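Local coordinates for macrophage migration inhibitory factor (Oncomelania hupensis, PDB 6LR3), which is a member of the macrophage migration inhibitory factor family, small alpha/beta proteins that assemble as trimers, at residues T5-V10 against C57-V62; N25-A30 against R78-M83. All coordinates share one frame; numbering follows the deposited sequence.

Contact 1. Residues T5-V10 against C57-V62; sequences TVNTNV and CVFATV
Asn7 grips Phe59 twice: its backbone N donates to Phe59 O at 2.9 Å, and its side-chain ND2 approaches the same oxygen at 3.0 Å from the opposite face of the carbonyl plane. The second bond is bent, 143° at the hydrogen, and ND2 stands above the plane instead of on a lone pair. CG is anti to the carbonyl carbon, beside the backbone N (chi1 -55°), which brings ND2 over Phe59 O, so that both donors converge on it. ND2 also comes within 3.8 Å of Phe59 CD2, and amide and ring run side by side, their planes only 17° apart. The return bond, from Phe59 N to Asn7 O, makes Asn7 and Phe59 a hydrogen-bonded pair of the antiparallel ladder; Thr5 and Thr61 are another. The hydroxyls of these threonines are joined by a water, 2.8 Å from Thr5 OG1 and hydrogen-bonded to Thr61 OG1 as well.

Farther along, side chains extend the ladder. Thr8 OG1 donates to Cys57 O (2.8 Å) and accepts from Val10 N, an ST turn that fixes the hydroxyl's orientation as the chain leaves the pairing. Asn9 OD1 then receives Cys57 N at 2.9 Å, while its ND2 bonds to Asn55 O.

On the other face of the sheet, Val6 CG1 meets Val58 CG1 at 4.0 Å, with small Ala60 beside them; Val58 and Ala60 in turn lie under Phe84 of helix 70-88, so short apolar side chains suit this side. In the second shell, Arg43 NH1 of the same chain bonds to Asn7 OD1, holding the amide so that ND2 faces Phe59 O, and a sulfate ion lies about 4 Å from the Asn7 side chain. The buried amide is thus used at both ends, its oxygen by a charged guanidinium, which would probably polarise it and make ND2 a somewhat stronger donor.

Contact 2. Residues N25-A30 against R78-M83; sequences NMMTKA and RDMEDM
Met26 lays its SD-CE end over one face of the flat peptide that joins Asp79 to Met80: SD is 3.8 Å from Asp79 O, and CE is equally near Met80 N. Asp79 touches the thioether through CB, which suits an acidic residue whose position is exposed. CG of Met26 stands anti to the backbone N (chi1 -170°), which extends the chain across the gap, and the bend at chi3 then turns CE inward to Met80 CG, 3.8 Å away. Met83 reaches back tip to tip, its CE lying 3.8 Å from Met26 CB; its approach to Met26 SD is too short to be trusted in detail.

Deeper down, Met27 and Met80 cross at about a right angle, with Met27 CE 3.8 Å from Met80 SD. Flexible and apolar, methionines are long enough to meet across local axes 11.1 Å apart. Val62 lies beneath Met27 and Met80. The axes of the two segments run antiparallel at 172°; such a helix pair packed on a four-stranded mixed sheet is the core of the MIF-family subunit.

From the N terminus, strand 3-8 supplies one side of contact 1, and helix 19-31, next in the chain, one side of contact 2. Strand 58-64 then returns to the first strand and closes a loop of 46 residues; helix 70-88 closes a second, of 47, against helix 19-31. Since the segments alternate, the two loops cross rather than nest. Contact 1 ties the two central strands of the sheet, contact 2 the helices on one of its faces. The layers meet directly, Val62 CG2 lying 3.7 Å from Met80 SD, although the centres of the two contacts are about 14 Å apart. Segments of both contacts also touch the second subunit.

Contact 1. Residues T5-V10 against C57-V62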
loop_
_atom_site.group_PDB
_atom_site.type_symbol
_atom_site.label_atom_id
_atom_site.label_comp_id
_atom_site.label_asym_id
_atom_site.label_seq_id
_atom_site.Cartn_x
_atom_site.Cartn_y
_atom_site.Cartn_z
ATOM N N THR B 5 -1.813 -0.064 8.592
ATOM C CA THR B 5 -0.467 -0.303 8.031
ATOM C C THR B 5 0.462 0.733 8.628
ATOM O O THR B 5 0.153 1.924 8.562
ATOM C CB THR B 5 -0.491 -0.257 6.504
ATOM O OG1 THR B 5 -1.495 -1.189 6.060
ATOM C CG2 THR B 5 0.870 -0.582 5.930
ATOM N N VAL B 6 1.538 0.282 9.241
ATOM C CA VAL B 6 2.524 1.184 9.879
ATOM C C VAL B 6 3.845 1.016 9.136
ATOM O O VAL B 6 4.413 -0.076 9.200
ATOM C CB VAL B 6 2.666 0.894 11.372
ATOM C CG1 VAL B 6 3.708 1.771 12.007
ATOM C CG2 VAL B 6 1.332 1.084 12.085
ATOM N N ASN B 7 4.268 2.060 8.430
ATOM C CA ASN B 7 5.573 2.083 7.726
ATOM C C ASN B 7 6.518 2.935 8.576
ATOM O O ASN B 7 6.304 4.139 8.696
ATOM C CB ASN B 7 5.451 2.661 6.321
ATOM C CG ASN B 7 4.419 1.924 5.505
ATOM O OD1 ASN B 7 4.679 0.798 5.049
ATOM N ND2 ASN B 7 3.227 2.510 5.356
ATOM N N THR B 8 7.524 2.325 9.183
ATOM C CA THR B 8 8.458 3.081 10.047
ATOM C C THR B 8 9.879 2.611 9.808
ATOM O O THR B 8 10.095 1.424 9.562
ATOM C CB THR B 8 8.054 2.967 11.522
ATOM O OG1 THR B 8 8.938 3.833 12.253
ATOM C CG2 THR B 8 8.120 1.529 12.039
ATOM N N ASN B 9 10.817 3.543 9.926
ATOM C CA ASN B 9 12.261 3.231 9.895
ATOM C C ASN B 9 12.729 2.814 11.283
ATOM O O ASN B 9 13.867 2.375 11.394
ATOM C CB ASN B 9 13.100 4.357 9.323
ATOM C CG ASN B 9 12.942 5.655 10.058
ATOM O OD1 ASN B 9 12.096 5.776 10.941
ATOM N ND2 ASN B 9 13.786 6.630 9.714
ATOM N N VAL B 10 11.872 2.873 12.303
ATOM C CA VAL B 10 12.251 2.362 13.637
ATOM C C VAL B 10 12.435 0.851 13.520
ATOM O O VAL B 10 11.589 0.156 12.924
ATOM C CB VAL B 10 11.222 2.748 14.701
ATOM C CG1 VAL B 10 11.544 2.097 16.040
ATOM C CG2 VAL B 10 11.128 4.257 14.822
ATOM N N CYS B 57 10.686 8.148 11.781
ATOM C CA CYS B 57 9.451 8.651 11.181
ATOM C C CYS B 57 8.453 7.506 11.031
ATOM O O CYS B 57 8.820 6.340 11.119
ATOM C CB CYS B 57 9.719 9.329 9.836
ATOM S SG CYS B 57 10.206 8.197 8.519
ATOM N N VAL B 58 7.208 7.878 10.826
ATOM C CA VAL B 58 6.094 6.921 10.552
ATOM C C VAL B 58 5.218 7.512 9.467
ATOM O O VAL B 58 4.790 8.654 9.600
ATOM C CB VAL B 58 5.214 6.673 11.792
ATOM C CG1 VAL B 58 4.057 5.755 11.428
ATOM C CG2 VAL B 58 6.015 6.149 12.966
ATOM N N PHE B 59 4.902 6.696 8.477
ATOM C CA PHE B 59 3.739 6.903 7.601
ATOM C C PHE B 59 2.824 5.723 7.833
ATOM O O PHE B 59 3.224 4.579 7.587
ATOM C CB PHE B 59 4.135 7.017 6.131
ATOM C CG PHE B 59 2.928 7.077 5.240
ATOM C CD1 PHE B 59 1.989 8.066 5.423
ATOM C CD2 PHE B 59 2.723 6.150 4.230
ATOM C CE1 PHE B 59 0.851 8.127 4.640
ATOM C CE2 PHE B 59 1.592 6.212 3.433
ATOM C CZ PHE B 59 0.656 7.211 3.640
ATOM N N ALA B 60 1.615 5.990 8.314
ATOM C CA ALA B 60 0.654 4.916 8.602
ATOM C C ALA B 60 -0.606 5.139 7.768
ATOM O O ALA B 60 -0.893 6.302 7.417
ATOM C CB ALA B 60 0.344 4.855 10.070
ATOM N N THR B 61 -1.325 4.066 7.492
ATOM C CA THR B 61 -2.612 4.137 6.790
ATOM C C THR B 61 -3.658 3.359 7.593
ATOM O O THR B 61 -3.356 2.332 8.210
ATOM C CB THR B 61 -2.516 3.688 5.331
ATOM O OG1 THR B 61 -2.208 2.301 5.269
ATOM C CG2 THR B 61 -1.479 4.472 4.555
ATOM N N VAL B 62 -4.883 3.844 7.503
ATOM C CA VAL B 62 -6.064 3.233 8.128
ATOM C C VAL B 62 -7.090 3.009 7.036
ATOM O O VAL B 62 -7.596 3.968 6.523
ATOM C CB VAL B 62 -6.625 4.118 9.246
ATOM C CG1 VAL B 62 -7.874 3.501 9.844
ATOM C CG2 VAL B 62 -5.555 4.392 10.307
HETATM O O HOH W 1 -3.856 0.299 5.833
#

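Contact 2. Residues N25-A30 against R78-M83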
loop_
_atom_site.group_PDB
_atom_site.type_symbol
_atom_site.label_atom_id
_atom_site.label_comp_id
_atom_site.label_asym_id
_atom_site.label_seq_id
_atom_site.Cartn_x
_atom_site.Cartn_y
_atom_site.Cartn_z
ATOM N N ASN B 25 -6.235 -3.288 19.529
ATOM C CA ASN B 25 -7.267 -3.028 20.565
ATOM C C ASN B 25 -7.723 -1.573 20.455
ATOM O O ASN B 25 -8.919 -1.326 20.482
ATOM C CB ASN B 25 -6.737 -3.353 21.956
ATOM C CG ASN B 25 -6.639 -4.863 22.156
ATOM O OD1 ASN B 25 -7.275 -5.612 21.425
ATOM N ND2 ASN B 25 -5.746 -5.312 23.021
ATOM N N MET B 26 -6.795 -0.654 20.328
ATOM C CA MET B 26 -7.134 0.778 20.353
ATOM C C MET B 26 -7.980 1.104 19.125
ATOM O O MET B 26 -9.000 1.813 19.270
ATOM C CB MET B 26 -5.871 1.646 20.385
ATOM C CG MET B 26 -6.166 3.096 20.662
ATOM S SD MET B 26 -4.692 4.114 20.413
ATOM C CE MET B 26 -4.711 4.187 18.624
ATOM N N MET B 27 -7.613 0.572 17.963
ATOM C CA MET B 27 -8.325 0.934 16.721
ATOM C C MET B 27 -9.608 0.115 16.596
ATOM O O MET B 27 -10.525 0.624 15.960
ATOM C CB MET B 27 -7.425 0.773 15.493
ATOM C CG MET B 27 -6.266 1.776 15.493
ATOM S SD MET B 27 -6.793 3.470 15.536
ATOM C CE MET B 27 -7.446 3.645 13.864
ATOM N N THR B 28 -9.714 -1.064 17.204
ATOM C CA THR B 28 -10.998 -1.807 17.260
ATOM C C THR B 28 -12.021 -0.948 17.993
ATOM O O THR B 28 -13.170 -0.798 17.494
ATOM C CB THR B 28 -10.829 -3.157 17.957
ATOM O OG1 THR B 28 -10.031 -3.934 17.058
ATOM C CG2 THR B 28 -12.140 -3.850 18.235
ATOM N N LYS B 29 -11.611 -0.391 19.131
ATOM C CA LYS B 29 -12.511 0.474 19.941
ATOM C C LYS B 29 -12.827 1.737 19.149
ATOM O O LYS B 29 -14.006 2.120 19.088
ATOM C CB LYS B 29 -11.869 0.820 21.277
ATOM C CG LYS B 29 -11.771 -0.368 22.218
ATOM C CD LYS B 29 -11.286 0.041 23.593
ATOM C CE LYS B 29 -10.184 -0.814 24.216
ATOM N NZ LYS B 29 -10.598 -2.227 24.370
ATOM N N ALA B 30 -11.811 2.385 18.566
ATOM C CA ALA B 30 -12.000 3.667 17.863
ATOM C C ALA B 30 -12.922 3.488 16.662
ATOM O O ALA B 30 -13.775 4.344 16.457
ATOM C CB ALA B 30 -10.668 4.262 17.481
ATOM N N ARG B 78 -4.619 11.569 16.550
ATOM C CA ARG B 78 -3.976 12.018 17.811
ATOM C C ARG B 78 -3.699 10.785 18.673
ATOM O O ARG B 78 -2.599 10.703 19.261
ATOM C CB ARG B 78 -4.809 13.106 18.500
ATOM C CG ARG B 78 -4.866 14.415 17.723
ATOM C CD ARG B 78 -5.422 15.575 18.563
ATOM N NE ARG B 78 -4.345 15.821 19.518
ATOM C CZ ARG B 78 -3.316 16.677 19.372
ATOM N NH1 ARG B 78 -3.308 17.534 18.361
ATOM N NH2 ARG B 78 -2.309 16.679 20.250
ATOM N N ASP B 79 -4.646 9.856 18.769
ATOM C CA ASP B 79 -4.490 8.633 19.590
ATOM C C ASP B 79 -3.396 7.758 18.992
ATOM O O ASP B 79 -2.592 7.227 19.757
ATOM C CB ASP B 79 -5.812 7.894 19.709
ATOM C CG ASP B 79 -6.774 8.548 20.687
ATOM O OD1 ASP B 79 -6.329 9.438 21.460
ATOM O OD2 ASP B 79 -7.935 8.185 20.641
ATOM N N MET B 80 -3.375 7.596 17.670
ATOM C CA MET B 80 -2.304 6.813 16.994
ATOM C C MET B 80 -0.963 7.510 17.211
ATOM O O MET B 80 0.002 6.828 17.553
ATOM C CB MET B 80 -2.612 6.661 15.502
ATOM C CG MET B 80 -3.751 5.739 15.272
ATOM S SD MET B 80 -4.280 5.702 13.505
ATOM C CE MET B 80 -2.839 4.918 12.790
ATOM N N GLU B 81 -0.885 8.818 17.010
ATOM C CA GLU B 81 0.367 9.561 17.243
ATOM C C GLU B 81 0.841 9.273 18.666
ATOM O O GLU B 81 2.023 8.986 18.847
ATOM C CB GLU B 81 0.160 11.054 17.063
ATOM C CG GLU B 81 0.068 11.461 15.610
ATOM C CD GLU B 81 -0.332 12.936 15.491
ATOM O OE1 GLU B 81 -0.710 13.530 16.539
ATOM O OE2 GLU B 81 -0.231 13.465 14.369
ATOM N N ASP B 82 -0.062 9.360 19.640
ATOM C CA ASP B 82 0.356 9.174 21.057
ATOM C C ASP B 82 0.982 7.780 21.219
ATOM O O ASP B 82 2.008 7.653 21.933
ATOM C CB ASP B 82 -0.808 9.354 22.016
ATOM C CG ASP B 82 -1.285 10.778 22.168
ATOM O OD1 ASP B 82 -0.676 11.695 21.618
ATOM O OD2 ASP B 82 -2.288 10.940 22.843
ATOM N N MET B 83 0.360 6.760 20.626
ATOM C CA MET B 83 0.877 5.382 20.734
ATOM C C MET B 83 2.214 5.287 19.993
ATOM O O MET B 83 3.105 4.616 20.483
ATOM C CB MET B 83 -0.138 4.380 20.162
ATOM C CG MET B 83 0.279 2.992 20.416
ATOM S SD MET B 83 -1.046 1.837 20.048
ATOM C CE MET B 83 -2.250 2.192 21.313
#